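Long-range contact in intracellular sulfur oxidation protein dsrF (PDB 2HY5), which is of unknown function but could take part in the oxidation of intracellular sulfur, as a subunit of the DsrEFH complex: residues L44-D56 with L92-D104. Sequence-based numbering, arbitrary orientation.
Sequences LDDGVYQLTRGQD and LTQDDLVEIAFED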
loop_
_atom_site.group_PDB
_atom_site.type_symbol
_atom_site.label_atom_id
_atom_site.label_comp_id
_atom_site.label_asym_id
_atom_site.label_seq_id
_atom_site.Cartn_x
_atom_site.Cartn_y
_atom_site.Cartn_z
ATOM N N LEU B 44 -12.235 11.810 6.571
ATOM C CA LEU B 44 -13.261 11.070 5.856
ATOM C C LEU B 44 -12.911 9.589 5.809
ATOM O O LEU B 44 -11.739 9.211 5.897
ATOM C CB LEU B 44 -13.374 11.630 4.432
ATOM C CG LEU B 44 -14.227 10.897 3.395
ATOM C CD1 LEU B 44 -15.697 10.965 3.789
ATOM C CD2 LEU B 44 -14.007 11.529 2.025
ATOM N N ASP B 45 -13.929 8.749 5.661
ATOM C CA ASP B 45 -13.719 7.306 5.612
ATOM C C ASP B 45 -12.909 6.866 6.832
ATOM O O ASP B 45 -13.189 7.317 7.941
ATOM C CB ASP B 45 -13.018 6.920 4.305
ATOM C CG ASP B 45 -13.890 7.182 3.076
ATOM O OD1 ASP B 45 -15.116 6.945 3.154
ATOM O OD2 ASP B 45 -13.358 7.611 2.031
ATOM N N ASP B 46 -11.907 6.007 6.651
ATOM C CA ASP B 46 -11.129 5.555 7.805
ATOM C C ASP B 46 -10.343 6.670 8.475
ATOM O O ASP B 46 -9.786 6.481 9.555
ATOM C CB ASP B 46 -10.180 4.409 7.429
ATOM C CG ASP B 46 -10.888 3.067 7.341
ATOM O OD1 ASP B 46 -12.032 2.958 7.826
ATOM O OD2 ASP B 46 -10.287 2.119 6.791
ATOM N N GLY B 47 -10.301 7.833 7.836
ATOM C CA GLY B 47 -9.598 8.958 8.421
ATOM C C GLY B 47 -10.233 9.389 9.734
ATOM O O GLY B 47 -9.568 9.963 10.598
ATOM N N VAL B 48 -11.525 9.115 9.905
ATOM C CA VAL B 48 -12.184 9.507 11.147
ATOM C C VAL B 48 -11.591 8.747 12.334
ATOM O O VAL B 48 -11.688 9.189 13.470
ATOM C CB VAL B 48 -13.718 9.274 11.097
ATOM C CG1 VAL B 48 -14.311 10.013 9.889
ATOM C CG2 VAL B 48 -14.035 7.792 11.033
ATOM N N TYR B 49 -10.969 7.603 12.062
ATOM C CA TYR B 49 -10.355 6.804 13.119
ATOM C C TYR B 49 -9.112 7.498 13.671
ATOM O O TYR B 49 -8.633 7.171 14.760
ATOM C CB TYR B 49 -9.983 5.420 12.578
ATOM C CG TYR B 49 -11.132 4.434 12.538
ATOM C CD1 TYR B 49 -11.327 3.611 11.432
ATOM C CD2 TYR B 49 -11.987 4.285 13.630
ATOM C CE1 TYR B 49 -12.340 2.658 11.411
ATOM C CE2 TYR B 49 -13.002 3.338 13.622
ATOM C CZ TYR B 49 -13.171 2.527 12.511
ATOM O OH TYR B 49 -14.155 1.573 12.516
ATOM N N GLN B 50 -8.573 8.449 12.912
ATOM C CA GLN B 50 -7.391 9.168 13.370
ATOM C C GLN B 50 -7.697 10.003 14.611
ATOM O O GLN B 50 -6.799 10.337 15.386
ATOM C CB GLN B 50 -6.864 10.088 12.267
ATOM C CG GLN B 50 -6.249 9.373 11.077
ATOM C CD GLN B 50 -5.642 10.348 10.081
ATOM O OE1 GLN B 50 -5.206 11.435 10.456
ATOM N NE2 GLN B 50 -5.588 9.955 8.817
ATOM N N LEU B 51 -8.969 10.331 14.808
ATOM C CA LEU B 51 -9.363 11.159 15.942
ATOM C C LEU B 51 -9.974 10.446 17.141
ATOM O O LEU B 51 -10.545 11.101 18.005
ATOM C CB LEU B 51 -10.330 12.251 15.477
ATOM C CG LEU B 51 -9.804 13.258 14.452
ATOM C CD1 LEU B 51 -10.908 14.250 14.108
ATOM C CD2 LEU B 51 -8.591 13.980 15.018
ATOM N N THR B 52 -9.861 9.123 17.211
ATOM C CA THR B 52 -10.431 8.406 18.347
ATOM C C THR B 52 -9.725 8.787 19.643
ATOM O O THR B 52 -8.526 9.071 19.655
ATOM C CB THR B 52 -10.344 6.871 18.171
ATOM O OG1 THR B 52 -8.973 6.483 18.035
ATOM C CG2 THR B 52 -11.127 6.431 16.949
ATOM N N ARG B 53 -10.480 8.795 20.733
ATOM C CA ARG B 53 -9.924 9.144 22.029
ATOM C C ARG B 53 -9.430 7.895 22.751
ATOM O O ARG B 53 -9.849 6.780 22.441
ATOM C CB ARG B 53 -10.986 9.850 22.877
ATOM C CG ARG B 53 -12.162 8.966 23.240
ATOM C CD ARG B 53 -13.386 9.759 23.697
ATOM N NE ARG B 53 -13.108 10.680 24.797
ATOM C CZ ARG B 53 -12.682 11.931 24.644
ATOM N NH1 ARG B 53 -12.479 12.426 23.431
ATOM N NH2 ARG B 53 -12.464 12.692 25.709
ATOM N N GLY B 54 -8.516 8.088 23.693
ATOM C CA GLY B 54 -8.005 6.973 24.474
ATOM C C GLY B 54 -7.064 5.979 23.819
ATOM O O GLY B 54 -7.004 4.818 24.229
ATOM N N GLN B 55 -6.328 6.413 22.806
ATOM C CA GLN B 55 -5.387 5.525 22.142
ATOM C C GLN B 55 -4.239 5.212 23.103
ATOM O O GLN B 55 -3.724 6.107 23.772
ATOM C CB GLN B 55 -4.852 6.185 20.869
ATOM C CG GLN B 55 -5.872 6.273 19.746
ATOM C CD GLN B 55 -5.360 7.055 18.551
ATOM O OE1 GLN B 55 -4.164 7.328 18.440
ATOM N NE2 GLN B 55 -6.264 7.415 17.647
ATOM N N ASP B 56 -3.865 3.936 23.182
ATOM C CA ASP B 56 -2.777 3.469 24.051
ATOM C C ASP B 56 -1.910 2.525 23.218
ATOM O O ASP B 56 -2.299 1.391 22.943
ATOM C CB ASP B 56 -3.351 2.727 25.260
ATOM C CG ASP B 56 -2.272 2.169 26.174
ATOM O OD1 ASP B 56 -2.624 1.642 27.251
ATOM O OD2 ASP B 56 -1.076 2.254 25.821
ATOM N N LEU B 92 -19.557 5.037 15.261
ATOM C CA LEU B 92 -18.957 6.035 16.131
ATOM C C LEU B 92 -19.817 7.285 16.209
ATOM O O LEU B 92 -20.637 7.546 15.331
ATOM C CB LEU B 92 -17.568 6.425 15.617
ATOM C CG LEU B 92 -16.508 5.333 15.473
ATOM C CD1 LEU B 92 -15.253 5.947 14.877
ATOM C CD2 LEU B 92 -16.208 4.705 16.827
ATOM N N THR B 93 -19.627 8.049 17.278
ATOM C CA THR B 93 -20.349 9.298 17.465
ATOM C C THR B 93 -19.274 10.312 17.817
ATOM O O THR B 93 -18.123 9.933 18.055
ATOM C CB THR B 93 -21.369 9.207 18.618
ATOM O OG1 THR B 93 -20.680 9.131 19.871
ATOM C CG2 THR B 93 -22.240 7.974 18.453
ATOM N N GLN B 94 -19.621 11.591 17.855
ATOM C CA GLN B 94 -18.609 12.586 18.181
ATOM C C GLN B 94 -18.024 12.336 19.569
ATOM O O GLN B 94 -16.913 12.773 19.870
ATOM C CB GLN B 94 -19.184 14.002 18.081
ATOM C CG GLN B 94 -18.187 15.086 18.496
ATOM C CD GLN B 94 -18.321 16.370 17.694
ATOM O OE1 GLN B 94 -19.425 16.860 17.460
ATOM N NE2 GLN B 94 -17.190 16.928 17.284
ATOM N N ASP B 95 -18.765 11.615 20.407
ATOM C CA ASP B 95 -18.297 11.305 21.756
ATOM C C ASP B 95 -17.086 10.374 21.751
ATOM O O ASP B 95 -16.389 10.249 22.758
ATOM C CB ASP B 95 -19.425 10.675 22.580
ATOM C CG ASP B 95 -20.394 11.707 23.132
ATOM O OD1 ASP B 95 -20.948 12.496 22.339
ATOM O OD2 ASP B 95 -20.601 11.728 24.363
ATOM N N ASP B 96 -16.834 9.723 20.618
ATOM C CA ASP B 96 -15.702 8.807 20.496
ATOM C C ASP B 96 -14.437 9.515 20.033
ATOM O O ASP B 96 -13.355 8.921 20.004
ATOM C CB ASP B 96 -16.020 7.693 19.494
ATOM C CG ASP B 96 -17.074 6.731 19.999
ATOM O OD1 ASP B 96 -18.161 6.668 19.387
ATOM O OD2 ASP B 96 -16.807 6.037 21.004
ATOM N N LEU B 97 -14.572 10.785 19.671
ATOM C CA LEU B 97 -13.441 11.551 19.170
ATOM C C LEU B 97 -12.848 12.498 20.198
ATOM O O LEU B 97 -13.507 12.882 21.166
ATOM C CB LEU B 97 -13.872 12.347 17.937
ATOM C CG LEU B 97 -14.637 11.524 16.896
ATOM C CD1 LEU B 97 -15.108 12.431 15.778
ATOM C CD2 LEU B 97 -13.751 10.405 16.360
ATOM N N VAL B 98 -11.594 12.870 19.980
ATOM C CA VAL B 98 -10.915 13.786 20.877
ATOM C C VAL B 98 -11.426 15.195 20.617
ATOM O O VAL B 98 -11.970 15.492 19.546
ATOM C CB VAL B 98 -9.385 13.785 20.648
ATOM C CG1 VAL B 98 -8.815 12.394 20.896
ATOM C CG2 VAL B 98 -9.069 14.258 19.232
ATOM N N GLU B 99 -11.267 16.057 21.610
ATOM C CA GLU B 99 -11.673 17.444 21.469
ATOM C C GLU B 99 -10.411 18.214 21.122
ATOM O O GLU B 99 -9.332 17.898 21.620
ATOM C CB GLU B 99 -12.266 17.968 22.779
ATOM C CG GLU B 99 -13.560 17.288 23.184
ATOM C CD GLU B 99 -14.164 17.893 24.434
ATOM O OE1 GLU B 99 -13.522 17.818 25.503
ATOM O OE2 GLU B 99 -15.280 18.447 24.346
ATOM N N ILE B 100 -10.546 19.208 20.255
ATOM C CA ILE B 100 -9.410 20.021 19.854
ATOM C C ILE B 100 -9.747 21.474 20.157
ATOM O O ILE B 100 -10.624 22.069 19.520
ATOM C CB ILE B 100 -9.110 19.839 18.352
ATOM C CG1 ILE B 100 -8.739 18.379 18.083
ATOM C CG2 ILE B 100 -7.994 20.786 17.919
ATOM C CD1 ILE B 100 -8.468 18.064 16.614
ATOM N N ALA B 101 -9.049 22.035 21.141
ATOM C CA ALA B 101 -9.274 23.413 21.564
ATOM C C ALA B 101 -8.682 24.446 20.619
ATOM O O ALA B 101 -7.766 24.157 19.850
ATOM C CB ALA B 101 -8.712 23.617 22.967
ATOM N N PHE B 102 -9.219 25.657 20.686
ATOM C CA PHE B 102 -8.747 26.756 19.856
ATOM C C PHE B 102 -8.890 28.059 20.617
ATOM O O PHE B 102 -9.968 28.380 21.119
ATOM C CB PHE B 102 -9.546 26.834 18.549
ATOM C CG PHE B 102 -9.172 28.007 17.671
ATOM C CD1 PHE B 102 -9.736 29.261 17.879
ATOM C CD2 PHE B 102 -8.239 27.856 16.648
ATOM C CE1 PHE B 102 -9.380 30.350 17.084
ATOM C CE2 PHE B 102 -7.875 28.937 15.846
ATOM C CZ PHE B 102 -8.447 30.188 16.064
ATOM N N GLU B 103 -7.799 28.806 20.715
ATOM C CA GLU B 103 -7.838 30.085 21.398
ATOM C C GLU B 103 -6.997 31.094 20.639
ATOM O O GLU B 103 -5.925 30.769 20.122
ATOM C CB GLU B 103 -7.330 29.958 22.838
ATOM C CG GLU B 103 -5.831 29.775 22.974
ATOM C CD GLU B 103 -5.362 29.918 24.409
ATOM O OE1 GLU B 103 -4.140 29.819 24.650
ATOM O OE2 GLU B 103 -6.215 30.132 25.296
ATOM N N ASP B 104 -7.508 32.317 20.560
ATOM C CA ASP B 104 -6.820 33.405 19.882
ATOM C C ASP B 104 -6.812 34.570 20.860
ATOM O O ASP B 104 -7.859 35.133 21.183
ATOM C CB ASP B 104 -7.560 33.786 18.600
ATOM C CG ASP B 104 -6.838 34.858 17.805
ATOM O OD1 ASP B 104 -6.668 35.978 18.330
ATOM O OD2 ASP B 104 -6.439 34.578 16.656
HETATM O O HOH W 1 -10.433 15.022 24.215
#
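Leu51 and Leu97 lock the two segments together at the point where the helical turns of 46-50 run out. The CD2 methyl of Leu97 drops into the hollow bounded by CB of Leu51, 4.0 Å away, and the carbonyl oxygen of Val48. Leu97 has its CG beside the backbone N (chi1 -48°), which swings this methyl back over the turn although the side chain starts out away from it. Beyond Leu97, Leu51 CD2 lies loosely against Val98 CG2 and Ile100 CD1, and its other neighbours include Val82 and Phe43 of the central sheet. At the opposite end, Leu92 crosses Tyr49 at about a right angle and sets its CD1 obliquely against the ring at CE2, 3.7 Å off; Tyr38 of a neighbouring DsrH subunit stacks on the same tyrosine.

Next to this packing the backbones meet in a single bridge, Thr52 with Leu97. Val98 N gives its hydrogen to Leu51 O (2.9 Å), nearly end-on to the carbonyl, and Arg53 N gives its own to Asp96 O at 3.0 Å. Arg53 lies along the backbone of Asp95 to Val98: CG and CD run past the Asp96 and Asp95 carbonyls, CD 3.2 Å from Asp95 O, and the bend at chi3 (-54°) then turns the guanidinium back so that its edge meets Leu97 O. Thr52 OG1 accepts from Gln55 NE2 and also hydrogen-bonds to Arg69 O of the same DsrH subunit, while Asp96 OD2 salt-bridges Arg75 of that subunit. The arrangement is an isolated beta bridge between two loops, packing the turns after strand 38-43 and the segment after helix 84-89 against the parallel sheet of this DsrE/DsrF-like family protein, beside the interface with that DsrH subunit.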